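Local coordinates for Dps family DNA-binding stress response protein (PDB 2C41) that probably binds and oxidises iron, and may bind DNA, as a twelve-subunit cage that helps protect the cell under stress, at residues 18-23 with 82-87; 108-113 with 134-139. One frame throughout, in Å; residues are numbered along the deposited sequence.

Contact 1: residues 18-23 with 82-87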
loop_
_atom_site.group_PDB
_atom_site.type_symbol
_atom_site.label_atom_id
_atom_site.label_comp_id
_atom_site.label_asym_id
_atom_site.label_seq_id
_atom_site.Cartn_x
_atom_site.Cartn_y
_atom_site.Cartn_z
ATOM N N GLU C 18 2.895 31.434 18.252
ATOM C CA GLU C 18 3.533 30.233 17.745
ATOM C C GLU C 18 2.927 29.816 16.399
ATOM O O GLU C 18 3.657 29.472 15.457
ATOM C CB GLU C 18 3.439 29.110 18.783
ATOM C CG GLU C 18 4.274 29.375 20.054
ATOM C CD GLU C 18 5.738 28.967 19.921
ATOM O OE1 GLU C 18 6.159 28.532 18.823
ATOM O OE2 GLU C 18 6.477 29.076 20.929
ATOM N N GLN C 19 1.601 29.874 16.308
ATOM C CA GLN C 19 0.903 29.525 15.065
ATOM C C GLN C 19 1.326 30.465 13.937
ATOM O O GLN C 19 1.653 30.019 12.842
ATOM C CB GLN C 19 -0.610 29.602 15.249
ATOM C CG GLN C 19 -1.387 29.357 13.951
ATOM C CD GLN C 19 -2.756 29.997 13.945
ATOM O OE1 GLN C 19 -3.377 30.143 12.890
ATOM N NE2 GLN C 19 -3.233 30.388 15.112
ATOM N N ALA C 20 1.315 31.765 14.228
ATOM C CA ALA C 20 1.739 32.786 13.266
ATOM C C ALA C 20 3.178 32.547 12.809
ATOM O O ALA C 20 3.464 32.648 11.615
ATOM C CB ALA C 20 1.588 34.202 13.872
ATOM N N ASN C 21 4.059 32.205 13.756
ATOM C CA ASN C 21 5.449 31.866 13.440
ATOM C C ASN C 21 5.564 30.662 12.509
ATOM O O ASN C 21 6.395 30.655 11.604
ATOM C CB ASN C 21 6.292 31.634 14.701
ATOM C CG ASN C 21 6.638 32.928 15.430
ATOM O OD1 ASN C 21 7.082 32.903 16.584
ATOM N ND2 ASN C 21 6.450 34.054 14.764
ATOM N N ALA C 22 4.721 29.653 12.725
ATOM C CA ALA C 22 4.722 28.467 11.864
ATOM C C ALA C 22 4.351 28.845 10.424
ATOM O O ALA C 22 4.965 28.365 9.463
ATOM C CB ALA C 22 3.779 27.411 12.404
ATOM N N VAL C 23 3.350 29.710 10.281
ATOM C CA VAL C 23 2.911 30.173 8.955
ATOM C C VAL C 23 4.035 30.936 8.238
ATOM O O VAL C 23 4.344 30.645 7.081
ATOM C CB VAL C 23 1.638 31.050 9.056
ATOM C CG1 VAL C 23 1.328 31.723 7.713
ATOM C CG2 VAL C 23 0.454 30.196 9.540
ATOM N N LYS C 82 1.364 40.572 11.811
ATOM C CA LYS C 82 1.196 41.430 12.984
ATOM C C LYS C 82 1.512 40.697 14.281
ATOM O O LYS C 82 1.872 41.329 15.278
ATOM C CB LYS C 82 -0.232 41.974 13.057
ATOM C CG LYS C 82 -0.609 42.892 11.918
ATOM C CD LYS C 82 -1.960 43.534 12.191
ATOM C CE LYS C 82 -2.309 44.565 11.126
ATOM N NZ LYS C 82 -2.693 43.919 9.838
ATOM N N VAL C 83 1.380 39.372 14.255
ATOM C CA VAL C 83 1.462 38.540 15.449
ATOM C C VAL C 83 2.796 37.774 15.489
ATOM O O VAL C 83 3.352 37.533 16.563
ATOM C CB VAL C 83 0.234 37.576 15.497
ATOM C CG1 VAL C 83 0.340 36.568 16.630
ATOM C CG2 VAL C 83 -1.067 38.374 15.623
ATOM N N ALA C 84 3.309 37.409 14.308
ATOM C CA ALA C 84 4.556 36.649 14.212
ATOM C C ALA C 84 5.736 37.428 14.769
ATOM O O ALA C 84 5.823 38.650 14.610
ATOM C CB ALA C 84 4.842 36.242 12.757
ATOM N N THR C 85 6.635 36.710 15.432
ATOM C CA THR C 85 7.893 37.280 15.899
ATOM C C THR C 85 9.099 36.831 15.071
ATOM O O THR C 85 10.148 37.460 15.143
ATOM C CB THR C 85 8.146 36.970 17.378
ATOM O OG1 THR C 85 8.028 35.559 17.594
ATOM C CG2 THR C 85 7.140 37.712 18.255
ATOM N N VAL C 86 8.959 35.751 14.299
ATOM C CA VAL C 86 9.998 35.388 13.327
ATOM C C VAL C 86 10.067 36.423 12.199
ATOM O O VAL C 86 9.074 37.077 11.881
ATOM C CB VAL C 86 9.827 33.958 12.728
ATOM C CG1 VAL C 86 9.925 32.915 13.818
ATOM C CG2 VAL C 86 8.523 33.837 11.987
ATOM N N THR C 87 11.252 36.575 11.618
ATOM C CA THR C 87 11.455 37.536 10.539
ATOM C C THR C 87 10.904 36.980 9.224
ATOM O O THR C 87 11.361 35.921 8.758
ATOM C CB THR C 87 12.955 37.874 10.351
ATOM O OG1 THR C 87 13.456 38.501 11.538
ATOM C CG2 THR C 87 13.148 38.811 9.171
#

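Contact 2: residues 108-113 with 134-139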
loop_
_atom_site.group_PDB
_atom_site.type_symbol
_atom_site.label_atom_id
_atom_site.label_comp_id
_atom_site.label_asym_id
_atom_site.label_seq_id
_atom_site.Cartn_x
_atom_site.Cartn_y
_atom_site.Cartn_z
ATOM N N LEU C 108 15.002 31.446 17.357
ATOM C CA LEU C 108 13.966 32.245 18.017
ATOM C C LEU C 108 12.796 31.345 18.424
ATOM O O LEU C 108 12.327 31.413 19.568
ATOM C CB LEU C 108 13.482 33.411 17.132
ATOM C CG LEU C 108 12.349 34.306 17.662
ATOM C CD1 LEU C 108 12.397 35.686 17.042
ATOM C CD2 LEU C 108 10.971 33.693 17.424
ATOM N N ILE C 109 12.328 30.515 17.497
ATOM C CA ILE C 109 11.208 29.611 17.780
ATOM C C ILE C 109 11.537 28.614 18.896
ATOM O O ILE C 109 10.709 28.383 19.780
ATOM C CB ILE C 109 10.729 28.878 16.518
ATOM C CG1 ILE C 109 10.095 29.889 15.548
ATOM C CG2 ILE C 109 9.718 27.773 16.883
ATOM C CD1 ILE C 109 9.795 29.321 14.161
ATOM N N ILE C 110 12.743 28.046 18.862
ATOM C CA ILE C 110 13.194 27.111 19.903
ATOM C C ILE C 110 13.172 27.789 21.280
ATOM O O ILE C 110 12.654 27.239 22.249
ATOM C CB ILE C 110 14.603 26.539 19.607
ATOM C CG1 ILE C 110 14.539 25.585 18.396
ATOM C CG2 ILE C 110 15.185 25.826 20.847
ATOM C CD1 ILE C 110 15.898 25.303 17.756
ATOM N N THR C 111 13.715 28.998 21.352
ATOM C CA THR C 111 13.684 29.755 22.602
ATOM C C THR C 111 12.241 29.988 23.055
ATOM O O THR C 111 11.905 29.726 24.214
ATOM C CB THR C 111 14.446 31.084 22.487
ATOM O OG1 THR C 111 15.839 30.795 22.324
ATOM C CG2 THR C 111 14.255 31.956 23.746
ATOM N N GLU C 112 11.405 30.462 22.138
ATOM C CA GLU C 112 10.001 30.725 22.447
ATOM C C GLU C 112 9.234 29.478 22.879
ATOM O O GLU C 112 8.434 29.545 23.813
ATOM C CB GLU C 112 9.295 31.408 21.278
ATOM C CG GLU C 112 9.742 32.859 21.076
ATOM C CD GLU C 112 8.855 33.637 20.129
ATOM O OE1 GLU C 112 9.059 34.865 20.009
ATOM O OE2 GLU C 112 7.957 33.040 19.495
ATOM N N MET C 113 9.469 28.349 22.212
ATOM C CA MET C 113 8.779 27.116 22.587
ATOM C C MET C 113 9.159 26.632 23.984
ATOM O O MET C 113 8.313 26.111 24.709
ATOM C CB MET C 113 8.988 26.020 21.546
ATOM C CG MET C 113 8.138 26.229 20.286
ATOM S SD MET C 113 8.120 24.743 19.265
ATOM C CE MET C 113 7.031 25.299 17.941
ATOM N N ARG C 134 7.091 18.453 21.952
ATOM C CA ARG C 134 7.252 17.637 20.742
ATOM C C ARG C 134 7.750 18.475 19.559
ATOM O O ARG C 134 8.726 18.115 18.888
ATOM C CB ARG C 134 5.934 16.928 20.394
ATOM C CG ARG C 134 5.952 16.193 19.045
ATOM C CD ARG C 134 4.786 15.224 18.893
ATOM N NE ARG C 134 3.484 15.847 19.141
ATOM C CZ ARG C 134 2.801 16.585 18.262
ATOM N NH1 ARG C 134 1.623 17.093 18.615
ATOM N NH2 ARG C 134 3.270 16.810 17.033
ATOM N N LEU C 135 7.073 19.591 19.305
ATOM C CA LEU C 135 7.388 20.414 18.139
ATOM C C LEU C 135 8.793 21.003 18.185
ATOM O O LEU C 135 9.462 21.106 17.154
ATOM C CB LEU C 135 6.349 21.527 17.941
ATOM C CG LEU C 135 4.896 21.108 17.644
ATOM C CD1 LEU C 135 4.080 22.343 17.244
ATOM C CD2 LEU C 135 4.826 20.012 16.574
ATOM N N VAL C 136 9.248 21.385 19.374
ATOM C CA VAL C 136 10.573 22.005 19.482
ATOM C C VAL C 136 11.695 21.062 19.006
ATOM O O VAL C 136 12.705 21.519 18.476
ATOM C CB VAL C 136 10.820 22.606 20.895
ATOM C CG1 VAL C 136 11.221 21.527 21.891
ATOM C CG2 VAL C 136 11.870 23.721 20.842
ATOM N N GLN C 137 11.497 19.749 19.159
ATOM C CA GLN C 137 12.504 18.772 18.733
ATOM C C GLN C 137 12.673 18.766 17.212
ATOM O O GLN C 137 13.779 18.592 16.699
ATOM C CB GLN C 137 12.168 17.374 19.262
ATOM C CG GLN C 137 12.170 17.315 20.793
ATOM C CD GLN C 137 11.575 16.037 21.341
ATOM O OE1 GLN C 137 10.491 16.043 21.964
ATOM N NE2 GLN C 137 12.257 14.925 21.094
ATOM N N THR C 138 11.567 18.971 16.496
ATOM C CA THR C 138 11.627 19.094 15.036
ATOM C C THR C 138 12.417 20.353 14.641
ATOM O O THR C 138 13.266 20.308 13.755
ATOM C CB THR C 138 10.210 19.073 14.436
ATOM O OG1 THR C 138 9.653 17.771 14.662
ATOM C CG2 THR C 138 10.237 19.360 12.943
ATOM N N HIS C 139 12.154 21.464 15.322
ATOM C CA HIS C 139 12.941 22.683 15.101
ATOM C C HIS C 139 14.427 22.479 15.396
ATOM O O HIS C 139 15.299 22.976 14.661
ATOM C CB HIS C 139 12.361 23.844 15.907
ATOM C CG HIS C 139 11.218 24.514 15.221
ATOM N ND1 HIS C 139 9.901 24.306 15.575
ATOM C CD2 HIS C 139 11.195 25.354 14.163
ATOM C CE1 HIS C 139 9.119 25.012 14.778
ATOM N NE2 HIS C 139 9.879 25.651 13.909
#

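Contact 1: residues 18-23 with 82-87
The flat carboxamide of Asn21 lies between helix 6-35 and the chain of residues 84-86, with Val86 over one of its faces and Thr85 beyond its outer end. Val86 CG1 stands almost straight above the amide plane, 3.7 Å from Asn21 CG, while its other methyl, CG2, lies near the same amide and also comes 3.8 Å from Asn21 O. Thr85 takes the other position: its hydroxyl oxygen lies close to the level of that plane, with OG1 3.7 Å from Asn21 CG. This is the Dps variant of the ferritin four-helix bundle, in which the long connection between helices 41-68 and 95-122 carries a short extra helix, here 80-83, and then runs across the outside of the first helix. With CG beside the backbone N and anti to the carbonyl carbon (chi1 -74°), Asn21 swings its amide off the helix to meet this connection. The Thr85 hydroxyl has its strongest polar partner in Glu112 of helix 95-122, so it ties the connection to a second helix as well. Val86 also packs on Val24 and Ile109, so it bridges helices 6-35 and 95-122.

One residue earlier on helix 6-35 the contact is made by small side chains against backbone and methyl groups. Ala20 CA and Ala84 CA approach to 4.9 Å, and Ala20 CB lies 4.0 Å from Ala84 CB. Ala84 is the first residue beyond the short helix, and just before it Val83 places its CG1 methyl 3.8 Å from Ala20 CB.

Contact 2: residues 108-113 with 134-139
Ile109 and His139 meet at about a right angle, the CG2 methyl of the isoleucine set over one face of the imidazole. Ile109 CG2 sits 3.6 Å from the centroid of the His139 ring and only 12° off the normal, a well-centred CH-pi contact. With CG2 anti to the backbone N, Ile109 sets this methyl over the imidazole, and the other branch brings CD1 to the ring as well. Met113 comes to the same ring obliquely: Met113 SD is 5.0 Å from the centroid of His139, 60° off the normal. Ile110 instead slides past the histidine in the opposite sense, with its CG1 3.7 Å from His139 CB.

These side chains lie in the seam between helices 95-122 and 126-149, the third and fourth of the ferritin-like bundle, which form an antiparallel hairpin; their local axes run 9.5 Å apart at 159°. Val136 faces straight across it, its CG2 wedged between Ile110 and Met113, 3.8 Å from Met113 CB. Extended beyond CG, Met113 passes over the Val136 backbone, bringing SD to 3.5 Å from Val136 N, and places CE 3.8 Å from Leu135 CB. The His139 ring also meets that of His106, and Met58 of helix 41-68 packs on this side chain. Replacing His139 by an alanine would probably open a gap beneath Ile109 CG2 and take from Met113 CE one of its neighbours.

No hydrogen bond joins segments 108-113 and 134-139, so the two helices are held together here by the fit of methyl, thioether and imidazole.

Overall arrangement
The two contacts follow each other along the chain, contact 1 closing before contact 2 opens, and their centres lie 13 Å apart. Helix 95-122 joins them: one side of its segment 108-113 packs on helix 126-149, while another faces the 18-23 and 82-87 segments. Glu112 is the main polar link, its OE1 2.7 Å from Thr85 OG1 in a probable hydrogen bond, and its other oxygen makes a salt bridge to Arg17. Each contact also approaches a different neighbour in the cage. Gln19 packs on Trp34 of a second subunit, and Val136 on Ile126 of a third, so each contact borders a different subunit interface of the twelve-chain assembly.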